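Local coordinates for peptidoglycan synthetase penicillin-binding protein 3 (Bifidobacterium adolescentis, PDB 4YE5) that probably binds penicillin and probably cross-links peptidoglycan strands in cell-wall synthesis, at residues 486-490 with 502-506; 408-412 with 518-522; 241-245 with 277-283; 338-342 with 465-471. All blocks are in the same frame, centred on the assembly; numbering follows the deposited sequence.

Interaction 1 of 4, residues 486-490 with 502-506; sequences KSGTA and IISDY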
loop_
_atom_site.group_PDB
_atom_site.type_symbol
_atom_site.label_atom_id
_atom_site.label_comp_id
_atom_site.label_asym_id
_atom_site.label_seq_id
_atom_site.Cartn_x
_atom_site.Cartn_y
_atom_site.Cartn_z
ATOM N N LYS A 486 16.657 10.812 -13.933
ATOM C CA LYS A 486 16.569 10.395 -15.326
ATOM C C LYS A 486 15.135 10.487 -15.804
ATOM O O LYS A 486 14.214 10.218 -15.037
ATOM C CB LYS A 486 17.066 8.944 -15.516
ATOM C CG LYS A 486 18.514 8.831 -16.008
ATOM C CD LYS A 486 18.774 9.459 -17.386
ATOM C CE LYS A 486 18.219 8.582 -18.493
ATOM N NZ LYS A 486 18.059 9.293 -19.793
ATOM N N SER A 487 14.954 10.826 -17.081
ATOM C CA SER A 487 13.639 10.815 -17.718
ATOM C C SER A 487 13.507 9.685 -18.730
ATOM O O SER A 487 14.513 9.156 -19.217
ATOM C CB SER A 487 13.428 12.114 -18.487
ATOM O OG SER A 487 14.397 12.213 -19.518
ATOM N N GLY A 488 12.262 9.345 -19.079
ATOM C CA GLY A 488 12.000 8.387 -20.139
ATOM C C GLY A 488 10.594 8.544 -20.710
ATOM O O GLY A 488 9.787 9.297 -20.172
ATOM N N THR A 489 10.317 7.846 -21.807
ATOM C CA THR A 489 8.968 7.687 -22.333
ATOM C C THR A 489 8.893 6.275 -22.850
ATOM O O THR A 489 9.929 5.645 -23.108
ATOM C CB THR A 489 8.649 8.638 -23.520
ATOM O OG1 THR A 489 9.526 8.350 -24.606
ATOM C CG2 THR A 489 8.813 10.109 -23.119
ATOM N N ALA A 490 7.670 5.785 -23.023
ATOM C CA ALA A 490 7.443 4.465 -23.571
ATOM C C ALA A 490 6.030 4.399 -24.113
ATOM O O ALA A 490 5.121 5.034 -23.564
ATOM C CB ALA A 490 7.639 3.406 -22.483
ATOM N N ILE A 502 1.560 7.173 -24.893
ATOM C CA ILE A 502 2.848 7.027 -24.235
ATOM C C ILE A 502 2.726 7.375 -22.755
ATOM O O ILE A 502 1.753 8.000 -22.339
ATOM C CB ILE A 502 3.909 7.972 -24.861
ATOM C CG1 ILE A 502 3.541 9.427 -24.585
ATOM C CG2 ILE A 502 4.034 7.741 -26.396
ATOM C CD1 ILE A 502 4.731 10.295 -24.188
ATOM N N ILE A 503 3.699 6.937 -21.958
ATOM C CA ILE A 503 3.864 7.467 -20.624
ATOM C C ILE A 503 5.103 8.343 -20.643
ATOM O O ILE A 503 6.014 8.115 -21.451
ATOM C CB ILE A 503 4.061 6.366 -19.575
ATOM C CG1 ILE A 503 5.106 5.373 -20.067
ATOM C CG2 ILE A 503 2.726 5.642 -19.321
ATOM C CD1 ILE A 503 5.896 4.747 -18.996
ATOM N N SER A 504 5.099 9.350 -19.777
ATOM C CA SER A 504 6.273 10.132 -19.409
ATOM C C SER A 504 6.661 9.694 -18.000
ATOM O O SER A 504 5.838 9.771 -17.087
ATOM C CB SER A 504 5.889 11.618 -19.380
ATOM O OG SER A 504 6.884 12.446 -18.794
ATOM N N ASP A 505 7.895 9.227 -17.811
ATOM C CA ASP A 505 8.346 8.850 -16.471
ATOM C C ASP A 505 9.578 9.632 -16.079
ATOM O O ASP A 505 10.315 10.137 -16.934
ATOM C CB ASP A 505 8.511 7.321 -16.262
ATOM C CG ASP A 505 9.541 6.667 -17.191
ATOM O OD1 ASP A 505 10.103 7.345 -18.062
ATOM O OD2 ASP A 505 9.783 5.432 -17.059
ATOM N N TYR A 506 9.794 9.747 -14.778
ATOM C CA TYR A 506 10.866 10.592 -14.289
ATOM C C TYR A 506 11.114 10.167 -12.867
ATOM O O TYR A 506 10.174 10.017 -12.102
ATOM C CB TYR A 506 10.432 12.073 -14.338
ATOM C CG TYR A 506 11.588 13.080 -14.381
ATOM C CD1 TYR A 506 12.243 13.487 -13.208
ATOM C CD2 TYR A 506 11.997 13.648 -15.590
ATOM C CE1 TYR A 506 13.310 14.445 -13.259
ATOM C CE2 TYR A 506 13.053 14.592 -15.642
ATOM C CZ TYR A 506 13.697 14.983 -14.476
ATOM O OH TYR A 506 14.743 15.920 -14.541
#

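Interaction 2 of 4, residues 408-412 with 518-522; sequences VMQLT and VITVV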
loop_
_atom_site.group_PDB
_atom_site.type_symbol
_atom_site.label_atom_id
_atom_site.label_comp_id
_atom_site.label_asym_id
_atom_site.label_seq_id
_atom_site.Cartn_x
_atom_site.Cartn_y
_atom_site.Cartn_z
ATOM N N VAL A 408 5.838 1.003 -10.649
ATOM C CA VAL A 408 6.504 2.165 -10.092
ATOM C C VAL A 408 7.363 1.828 -8.868
ATOM O O VAL A 408 8.401 2.467 -8.644
ATOM C CB VAL A 408 5.496 3.341 -9.817
ATOM C CG1 VAL A 408 4.632 3.071 -8.586
ATOM C CG2 VAL A 408 6.251 4.676 -9.658
HETATM N N MSE A 409 6.965 0.815 -8.088
HETATM C CA MSE A 409 7.726 0.451 -6.889
HETATM C C MSE A 409 9.078 -0.168 -7.272
HETATM O O MSE A 409 10.113 0.100 -6.650
HETATM C CB MSE A 409 6.947 -0.533 -5.995
HETATM C CG MSE A 409 5.644 0.016 -5.415
HETATM SE SE MSE A 409 4.135 -0.200 -6.638
HETATM C CE MSE A 409 3.798 -2.129 -6.467
ATOM N N GLN A 410 9.058 -1.034 -8.276
ATOM C CA GLN A 410 10.285 -1.670 -8.752
ATOM C C GLN A 410 11.242 -0.639 -9.364
ATOM O O GLN A 410 12.448 -0.668 -9.119
ATOM C CB GLN A 410 9.948 -2.710 -9.815
ATOM C CG GLN A 410 9.248 -3.945 -9.263
ATOM C CD GLN A 410 8.800 -4.857 -10.380
ATOM O OE1 GLN A 410 8.339 -4.376 -11.418
ATOM N NE2 GLN A 410 8.948 -6.176 -10.191
ATOM N N LEU A 411 10.704 0.273 -10.161
ATOM C CA LEU A 411 11.538 1.298 -10.781
ATOM C C LEU A 411 12.185 2.169 -9.696
ATOM O O LEU A 411 13.367 2.490 -9.744
ATOM C CB LEU A 411 10.678 2.170 -11.703
ATOM C CG LEU A 411 11.452 3.231 -12.485
ATOM C CD1 LEU A 411 12.569 2.564 -13.238
ATOM C CD2 LEU A 411 10.510 3.969 -13.438
ATOM N N THR A 412 11.388 2.520 -8.697
ATOM C CA THR A 412 11.817 3.409 -7.647
ATOM C C THR A 412 12.874 2.718 -6.781
ATOM O O THR A 412 13.863 3.334 -6.408
ATOM C CB THR A 412 10.616 3.865 -6.804
ATOM O OG1 THR A 412 9.757 4.672 -7.622
ATOM C CG2 THR A 412 11.063 4.698 -5.609
ATOM N N VAL A 518 13.788 9.290 -2.898
ATOM C CA VAL A 518 13.567 9.071 -4.313
ATOM C C VAL A 518 12.095 9.308 -4.605
ATOM O O VAL A 518 11.204 8.874 -3.851
ATOM C CB VAL A 518 13.943 7.641 -4.742
ATOM C CG1 VAL A 518 13.682 7.454 -6.256
ATOM C CG2 VAL A 518 15.415 7.386 -4.406
ATOM N N ILE A 519 11.852 10.022 -5.686
ATOM C CA ILE A 519 10.517 10.441 -6.060
ATOM C C ILE A 519 10.360 10.048 -7.494
ATOM O O ILE A 519 11.128 10.486 -8.350
ATOM C CB ILE A 519 10.390 11.978 -6.027
ATOM C CG1 ILE A 519 10.729 12.533 -4.628
ATOM C CG2 ILE A 519 8.966 12.407 -6.419
ATOM C CD1 ILE A 519 11.082 14.029 -4.687
ATOM N N THR A 520 9.359 9.237 -7.774
ATOM C CA THR A 520 9.137 8.828 -9.145
ATOM C C THR A 520 7.729 9.210 -9.566
ATOM O O THR A 520 6.783 9.028 -8.806
ATOM C CB THR A 520 9.319 7.309 -9.291
ATOM O OG1 THR A 520 10.642 6.944 -8.873
ATOM C CG2 THR A 520 9.119 6.883 -10.751
ATOM N N VAL A 521 7.591 9.737 -10.777
ATOM C CA VAL A 521 6.289 10.111 -11.320
ATOM C C VAL A 521 6.116 9.484 -12.705
ATOM O O VAL A 521 7.058 9.468 -13.500
ATOM C CB VAL A 521 6.135 11.647 -11.412
ATOM C CG1 VAL A 521 4.857 12.037 -12.229
ATOM C CG2 VAL A 521 6.048 12.253 -10.013
ATOM N N VAL A 522 4.930 8.945 -12.975
ATOM C CA VAL A 522 4.587 8.423 -14.299
ATOM C C VAL A 522 3.251 9.009 -14.727
ATOM O O VAL A 522 2.273 8.899 -13.987
ATOM C CB VAL A 522 4.472 6.872 -14.276
ATOM C CG1 VAL A 522 4.235 6.345 -15.677
ATOM C CG2 VAL A 522 5.750 6.253 -13.659
#

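Interaction 3 of 4, residues 241-245 with 277-283; sequences AWGIA and RAVSETF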
loop_
_atom_site.group_PDB
_atom_site.type_symbol
_atom_site.label_atom_id
_atom_site.label_comp_id
_atom_site.label_asym_id
_atom_site.label_seq_id
_atom_site.Cartn_x
_atom_site.Cartn_y
_atom_site.Cartn_z
ATOM N N ALA A 241 -4.055 11.161 -18.997
ATOM C CA ALA A 241 -5.112 10.165 -18.785
ATOM C C ALA A 241 -5.080 9.700 -17.322
ATOM O O ALA A 241 -6.114 9.413 -16.723
ATOM C CB ALA A 241 -4.933 8.985 -19.721
ATOM N N TRP A 242 -3.882 9.632 -16.754
ATOM C CA TRP A 242 -3.722 9.297 -15.340
ATOM C C TRP A 242 -2.308 9.631 -14.936
ATOM O O TRP A 242 -1.456 9.851 -15.800
ATOM C CB TRP A 242 -4.053 7.815 -15.002
ATOM C CG TRP A 242 -3.365 6.708 -15.834
ATOM C CD1 TRP A 242 -3.987 5.872 -16.734
ATOM C CD2 TRP A 242 -1.978 6.287 -15.794
ATOM N NE1 TRP A 242 -3.072 4.990 -17.264
ATOM C CE2 TRP A 242 -1.847 5.209 -16.700
ATOM C CE3 TRP A 242 -0.849 6.714 -15.092
ATOM C CZ2 TRP A 242 -0.622 4.568 -16.929
ATOM C CZ3 TRP A 242 0.375 6.065 -15.315
ATOM C CH2 TRP A 242 0.472 5.011 -16.241
ATOM N N GLY A 243 -2.071 9.708 -13.630
ATOM C CA GLY A 243 -0.731 9.946 -13.123
ATOM C C GLY A 243 -0.562 9.143 -11.848
ATOM O O GLY A 243 -1.536 8.938 -11.111
ATOM N N ILE A 244 0.651 8.658 -11.605
ATOM C CA ILE A 244 0.956 7.978 -10.340
ATOM C C ILE A 244 2.286 8.520 -9.831
ATOM O O ILE A 244 3.099 9.000 -10.612
ATOM C CB ILE A 244 1.017 6.433 -10.507
ATOM C CG1 ILE A 244 2.235 6.008 -11.299
ATOM C CG2 ILE A 244 -0.263 5.867 -11.173
ATOM C CD1 ILE A 244 2.137 4.566 -11.880
ATOM N N ALA A 245 2.506 8.467 -8.521
ATOM C CA ALA A 245 3.713 9.035 -7.931
ATOM C C ALA A 245 4.046 8.260 -6.689
ATOM O O ALA A 245 3.146 7.747 -6.003
ATOM C CB ALA A 245 3.496 10.503 -7.551
ATOM N N ARG A 277 -4.136 2.248 -9.118
ATOM C CA ARG A 277 -3.320 2.176 -10.331
ATOM C C ARG A 277 -1.802 2.230 -10.040
ATOM O O ARG A 277 -1.016 1.612 -10.737
ATOM C CB ARG A 277 -3.686 3.306 -11.283
ATOM C CG ARG A 277 -3.094 3.113 -12.653
ATOM C CD ARG A 277 -3.358 4.307 -13.546
ATOM N NE ARG A 277 -4.762 4.708 -13.555
ATOM C CZ ARG A 277 -5.697 4.189 -14.345
ATOM N NH1 ARG A 277 -5.402 3.199 -15.187
ATOM N NH2 ARG A 277 -6.931 4.656 -14.275
ATOM N N ALA A 278 -1.393 2.991 -9.023
ATOM C CA ALA A 278 0.023 3.019 -8.622
ATOM C C ALA A 278 0.551 1.620 -8.282
ATOM O O ALA A 278 1.702 1.292 -8.578
ATOM C CB ALA A 278 0.234 3.995 -7.431
ATOM N N VAL A 279 -0.292 0.791 -7.664
ATOM C CA VAL A 279 0.094 -0.589 -7.337
ATOM C C VAL A 279 0.141 -1.502 -8.562
ATOM O O VAL A 279 1.090 -2.284 -8.730
ATOM C CB VAL A 279 -0.880 -1.213 -6.265
ATOM C CG1 VAL A 279 -0.624 -2.708 -6.069
ATOM C CG2 VAL A 279 -0.759 -0.477 -4.925
ATOM N N SER A 280 -0.884 -1.420 -9.420
ATOM C CA SER A 280 -1.048 -2.406 -10.498
ATOM C C SER A 280 -0.370 -2.087 -11.838
ATOM O O SER A 280 0.013 -2.992 -12.576
ATOM C CB SER A 280 -2.541 -2.653 -10.761
ATOM O OG SER A 280 -3.203 -1.435 -11.056
ATOM N N GLU A 281 -0.242 -0.810 -12.174
ATOM C CA GLU A 281 0.237 -0.449 -13.510
ATOM C C GLU A 281 1.655 -0.971 -13.803
ATOM O O GLU A 281 2.563 -0.818 -12.982
ATOM C CB GLU A 281 0.217 1.076 -13.679
ATOM C CG GLU A 281 0.261 1.509 -15.135
ATOM C CD GLU A 281 -1.074 1.270 -15.835
ATOM O OE1 GLU A 281 -2.121 1.277 -15.165
ATOM O OE2 GLU A 281 -1.082 1.071 -17.053
ATOM N N THR A 282 1.853 -1.591 -14.966
ATOM C CA THR A 282 3.210 -1.898 -15.397
ATOM C C THR A 282 3.464 -1.261 -16.759
ATOM O O THR A 282 2.534 -1.003 -17.506
ATOM C CB THR A 282 3.492 -3.419 -15.479
ATOM O OG1 THR A 282 2.651 -4.005 -16.475
ATOM C CG2 THR A 282 3.235 -4.103 -14.125
ATOM N N PHE A 283 4.727 -1.004 -17.072
ATOM C CA PHE A 283 5.086 -0.268 -18.278
ATOM C C PHE A 283 6.575 -0.448 -18.508
ATOM O O PHE A 283 7.322 -0.763 -17.565
ATOM C CB PHE A 283 4.799 1.229 -18.084
ATOM C CG PHE A 283 5.319 1.778 -16.763
ATOM C CD1 PHE A 283 6.596 2.290 -16.658
ATOM C CD2 PHE A 283 4.524 1.728 -15.617
ATOM C CE1 PHE A 283 7.071 2.783 -15.432
ATOM C CE2 PHE A 283 4.983 2.225 -14.394
ATOM C CZ PHE A 283 6.249 2.736 -14.294
HETATM O O HOH W 1 -3.484 1.992 -18.711
#

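Interaction 4 of 4, residues 338-342 with 465-471; sequences ILEQS and MESSAEH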
loop_
_atom_site.group_PDB
_atom_site.type_symbol
_atom_site.label_atom_id
_atom_site.label_comp_id
_atom_site.label_asym_id
_atom_site.label_seq_id
_atom_site.Cartn_x
_atom_site.Cartn_y
_atom_site.Cartn_z
ATOM N N ILE A 338 26.267 9.751 -22.777
ATOM C CA ILE A 338 25.297 8.843 -23.399
ATOM C C ILE A 338 24.047 8.702 -22.509
ATOM O O ILE A 338 22.904 8.663 -23.006
ATOM C CB ILE A 338 25.938 7.462 -23.727
ATOM C CG1 ILE A 338 26.815 7.591 -24.987
ATOM C CG2 ILE A 338 24.860 6.379 -23.912
ATOM C CD1 ILE A 338 27.881 6.506 -25.147
ATOM N N LEU A 339 24.266 8.642 -21.197
ATOM C CA LEU A 339 23.163 8.604 -20.236
ATOM C C LEU A 339 22.383 9.927 -20.278
ATOM O O LEU A 339 21.158 9.950 -20.426
ATOM C CB LEU A 339 23.675 8.379 -18.796
ATOM C CG LEU A 339 22.532 8.292 -17.769
ATOM C CD1 LEU A 339 21.653 7.024 -18.003
ATOM C CD2 LEU A 339 22.982 8.409 -16.292
ATOM N N GLU A 340 23.120 11.023 -20.133
ATOM C CA GLU A 340 22.540 12.358 -20.085
ATOM C C GLU A 340 21.719 12.683 -21.345
ATOM O O GLU A 340 20.666 13.336 -21.282
ATOM C CB GLU A 340 23.658 13.389 -19.927
ATOM C CG GLU A 340 23.168 14.810 -19.947
ATOM C CD GLU A 340 24.042 15.716 -20.789
ATOM O OE1 GLU A 340 24.996 15.211 -21.434
ATOM O OE2 GLU A 340 23.766 16.934 -20.808
ATOM N N GLN A 341 22.201 12.212 -22.486
ATOM C CA GLN A 341 21.541 12.494 -23.761
ATOM C C GLN A 341 20.538 11.414 -24.155
ATOM O O GLN A 341 19.966 11.473 -25.234
ATOM C CB GLN A 341 22.588 12.654 -24.862
ATOM C CG GLN A 341 23.591 13.786 -24.570
ATOM C CD GLN A 341 23.071 15.144 -25.019
ATOM O OE1 GLN A 341 21.977 15.246 -25.575
ATOM N NE2 GLN A 341 23.856 16.186 -24.788
ATOM N N SER A 342 20.319 10.434 -23.280
ATOM C CA SER A 342 19.376 9.356 -23.571
ATOM C C SER A 342 19.684 8.661 -24.910
ATOM O O SER A 342 18.785 8.332 -25.664
ATOM C CB SER A 342 17.931 9.883 -23.589
ATOM O OG SER A 342 17.613 10.556 -22.375
HETATM N N MSE A 465 23.841 10.859 -13.233
HETATM C CA MSE A 465 22.425 11.218 -13.089
HETATM C C MSE A 465 22.223 12.689 -12.718
HETATM O O MSE A 465 21.233 13.312 -13.107
HETATM C CB MSE A 465 21.687 10.312 -12.085
HETATM C CG MSE A 465 21.543 8.867 -12.546
HETATM SE SE MSE A 465 20.515 7.832 -11.268
HETATM C CE MSE A 465 18.780 8.752 -11.495
ATOM N N GLU A 466 23.161 13.245 -11.966
ATOM C CA GLU A 466 23.100 14.658 -11.672
ATOM C C GLU A 466 23.339 15.473 -12.956
ATOM O O GLU A 466 22.670 16.489 -13.188
ATOM C CB GLU A 466 24.080 15.048 -10.545
ATOM C CG GLU A 466 24.168 16.556 -10.354
ATOM C CD GLU A 466 24.656 16.982 -8.971
ATOM O OE1 GLU A 466 25.158 16.129 -8.208
ATOM O OE2 GLU A 466 24.529 18.185 -8.657
ATOM N N SER A 467 24.270 15.023 -13.800
ATOM C CA SER A 467 24.436 15.659 -15.112
ATOM C C SER A 467 23.158 15.480 -15.943
ATOM O O SER A 467 22.732 16.399 -16.646
ATOM C CB SER A 467 25.656 15.102 -15.866
ATOM O OG SER A 467 26.851 15.428 -15.178
ATOM N N SER A 468 22.527 14.313 -15.840
ATOM C CA SER A 468 21.263 14.080 -16.555
ATOM C C SER A 468 20.158 15.054 -16.082
ATOM O O SER A 468 19.401 15.556 -16.897
ATOM C CB SER A 468 20.788 12.613 -16.406
ATOM O OG SER A 468 21.773 11.696 -16.917
ATOM N N ALA A 469 20.074 15.319 -14.775
ATOM C CA ALA A 469 19.094 16.289 -14.239
ATOM C C ALA A 469 19.376 17.716 -14.738
ATOM O O ALA A 469 18.467 18.453 -15.123
ATOM C CB ALA A 469 19.100 16.282 -12.701
ATOM N N GLU A 470 20.638 18.106 -14.720
ATOM C CA GLU A 470 21.012 19.443 -15.175
ATOM C C GLU A 470 20.660 19.666 -16.645
ATOM O O GLU A 470 20.429 20.792 -17.067
ATOM C CB GLU A 470 22.502 19.691 -14.951
ATOM C CG GLU A 470 22.867 19.820 -13.488
ATOM C CD GLU A 470 24.330 20.167 -13.300
ATOM O OE1 GLU A 470 25.039 20.261 -14.325
ATOM O OE2 GLU A 470 24.767 20.333 -12.137
ATOM N N HIS A 471 20.611 18.591 -17.417
ATOM C CA HIS A 471 20.180 18.681 -18.813
ATOM C C HIS A 471 18.780 19.329 -18.961
ATOM O O HIS A 471 18.487 19.943 -19.985
ATOM C CB HIS A 471 20.211 17.284 -19.453
ATOM C CG HIS A 471 20.030 17.296 -20.937
ATOM N ND1 HIS A 471 21.062 17.570 -21.808
ATOM C CD2 HIS A 471 18.935 17.074 -21.705
ATOM C CE1 HIS A 471 20.613 17.509 -23.051
ATOM N NE2 HIS A 471 19.329 17.208 -23.017
HETATM O O HOH W 2 18.895 13.599 -19.127
HETATM O O HOH W 3 24.153 18.085 -18.310
#

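Interaction 1 of 4, residues 486-490 with 502-506
Carbonyl O of Lys486 lies over one face of the Tyr506 ring and also receives a CA-H...O contact from Tyr506 CA at 3.5 Å. CB of Lys486 points away from the neighbouring strand, and NZ is hydrogen-bonded to Ser287 OG. Ser487 pairs with Tyr506 as a non-hydrogen-bonded couple: its CB sits 3.6 Å from Tyr506 CD2, approaching the ring obliquely. Gly488 and Asp505 form a hydrogen-bonded pair, with Gly488 N to Asp505 O and Asp505 N to Gly488 O both 3.0 Å. The second bond is the straighter, 170° at its hydrogen. Asp505 has CG between its backbone N and carbonyl carbon (chi1 61°), which folds OD1 back to 2.9 Å from Gly488 O, a meeting of two acceptors and not a bond. Thr489 lies opposite Ser504, and its CA makes a short contact with Ile503 O. At Ala490 the ladder resumes: Ile503 N donates to Ala490 O at 2.9 Å, while Ala490 CB rests 4.0 Å from Ile503 CG1. The strand axes run at 166°, an antiparallel hairpin at the edge of the five-stranded sheet; Lys486-Ser487-Gly488 is consistent with the KTG/KSG motif that borders the active site in penicillin-binding transpeptidases.

Interaction 2 of 4, residues 408-412 with 518-522
Thr412 and Thr520 put their hydroxyls together where the helix 408-419 packs on the antiparallel sheet of the transpeptidase fold, against its central strand 517-524. The two OG1 atoms are 2.7 Å apart, while the side chains themselves run past one another in opposite directions. Thr520 OG1 has a second hydrogen-bonding partner in Ser507 OG. Each threonine has its CG2 opposite its own backbone N (chi1 of the hydroxyl -66° in Thr412 and -58° in Thr520), and this rotation aims both oxygens at the interface while the methyls go to separate neighbours. Thr520 CG2 lies 3.8 Å from Val408 CG2, the pair again sliding by in opposite senses. Thr412 CG2 meets Val518 CG1 at 3.9 Å in the same manner. Leu411 CD2 adds a looser contact to Thr520 CG2, and Val408 CG2 reaches Val522 CG2 at 4.3 Å. The interface is thus apolar around one buried pair of hydroxyls, every touching residue being buried. Thr412 is also tied back into its own helix: Val408 O accepts from Thr412 N at 3.0 Å and from Thr412 OG1 at 2.8 Å, the two donors arriving from opposite faces of the carbonyl plane.

Interaction 3 of 4, residues 241-245 with 277-283
Trp242, Ile244 and Arg277 bury the most surface where the beginning of strand 242-249 meets the short helix 277-280, on one side of the antiparallel sheet of the transpeptidase fold. The guanidinium of Arg277 stacks flat on the indole, the planes only 2° apart and the centres 3.9 Å from each other. It is displaced: CZ stands 35° off the normal of the five-membered ring, so this cation-pi contact is off-centre. The methylene before it is better centred, with CD over the same ring in a CH-pi contact 14° off the normal and 3.3 Å from Trp242 CD2. An arginine chain extended through its first two torsions and bent at the third brings both groups over the one indole face. Glu281 comes obliquely to the six-membered ring, on the same side of the indole plane as Arg277, its CD 3.5 Å from Trp242 CZ2, and its OE1 makes a long salt bridge to Arg277 NH1. Ile244, two residues along the strand, directs its CB at the helix. Its CG2 lies 3.8 Å from Ala278 N, its CB is 4.0 Å from Ala278 CB, and its CD1 reaches obliquely to the Phe283 ring. One water bridges the two segments: it donates to Glu281 OE2 at 3.1 Å and accepts a weak bond from Trp242 NE1 at 3.4 Å.

Interaction 4 of 4, residues 338-342 with 465-471
Glu340, in the last turn of helix 335-340, reaches across to segment 465-471, which its CB, CG and OE2 each meet. At the base, CB lies 3.9 Å from Ser468 OG, an oxygen that also approaches Glu340 CA and is itself hydrogen-bonded to Ala464 O. CG comes next, 3.7 Å from Ser467 O and near His471 CB. CD then bends away from the extended line (chi2 -137°), which carries the carboxylate to the histidine ring. At the tip OE2 accepts from His471 ND1 in a His-carboxylate hydrogen bond, 3.0 Å long and 143° at the hydrogen. The bond is far from coplanar: ND1 stands 52° out of the carboxylate plane, and carboxylate and ring are nearly perpendicular. The same OE2 accepts from a water at 2.8 Å, which also donates to Ser467 O, so two donors hold this oxygen. Glu340 O lies over one face of the imidazole, and a second water links it to Ser468 O. Gln341 OE1 comes obliquely to His471 CE1 at 3.7 Å. Leu339 CD2 packs on CG of the selenomethionine Met465 at 4.0 Å. A Schellman motif with positive phi at Ser342 ends helix 335-340. There Leu339 packs on helix 290-299 and its O is hydrogen-bonded to Lys486 NZ of strand 484-492, the strand that Met465 and Ser468 of helix 455-470 also touch.

In the fold
Interactions 1, 2 and 3 share one antiparallel sheet. Strand 517-524 of interaction 2 lies between the other two: Tyr506 O to Val521 N and Val522 O to Ile244 N are each 2.9 Å, probable hydrogen bonds. Interaction 3 also packs directly on interaction 1, with Phe283 CD1 3.5 Å from Ile503 CD1. Interaction 4 joins interaction 1 through Lys486, whose NZ is 3.2 Å from Leu339 O, a probable hydrogen bond. That lysine and Ser287, with Lys290, fit the SxxK and KSG motifs of a penicillin-binding active site, so interactions 1 and 4 probably border it. Interactions 3 and 4 do not touch, their nearest atoms being about 14 Å apart.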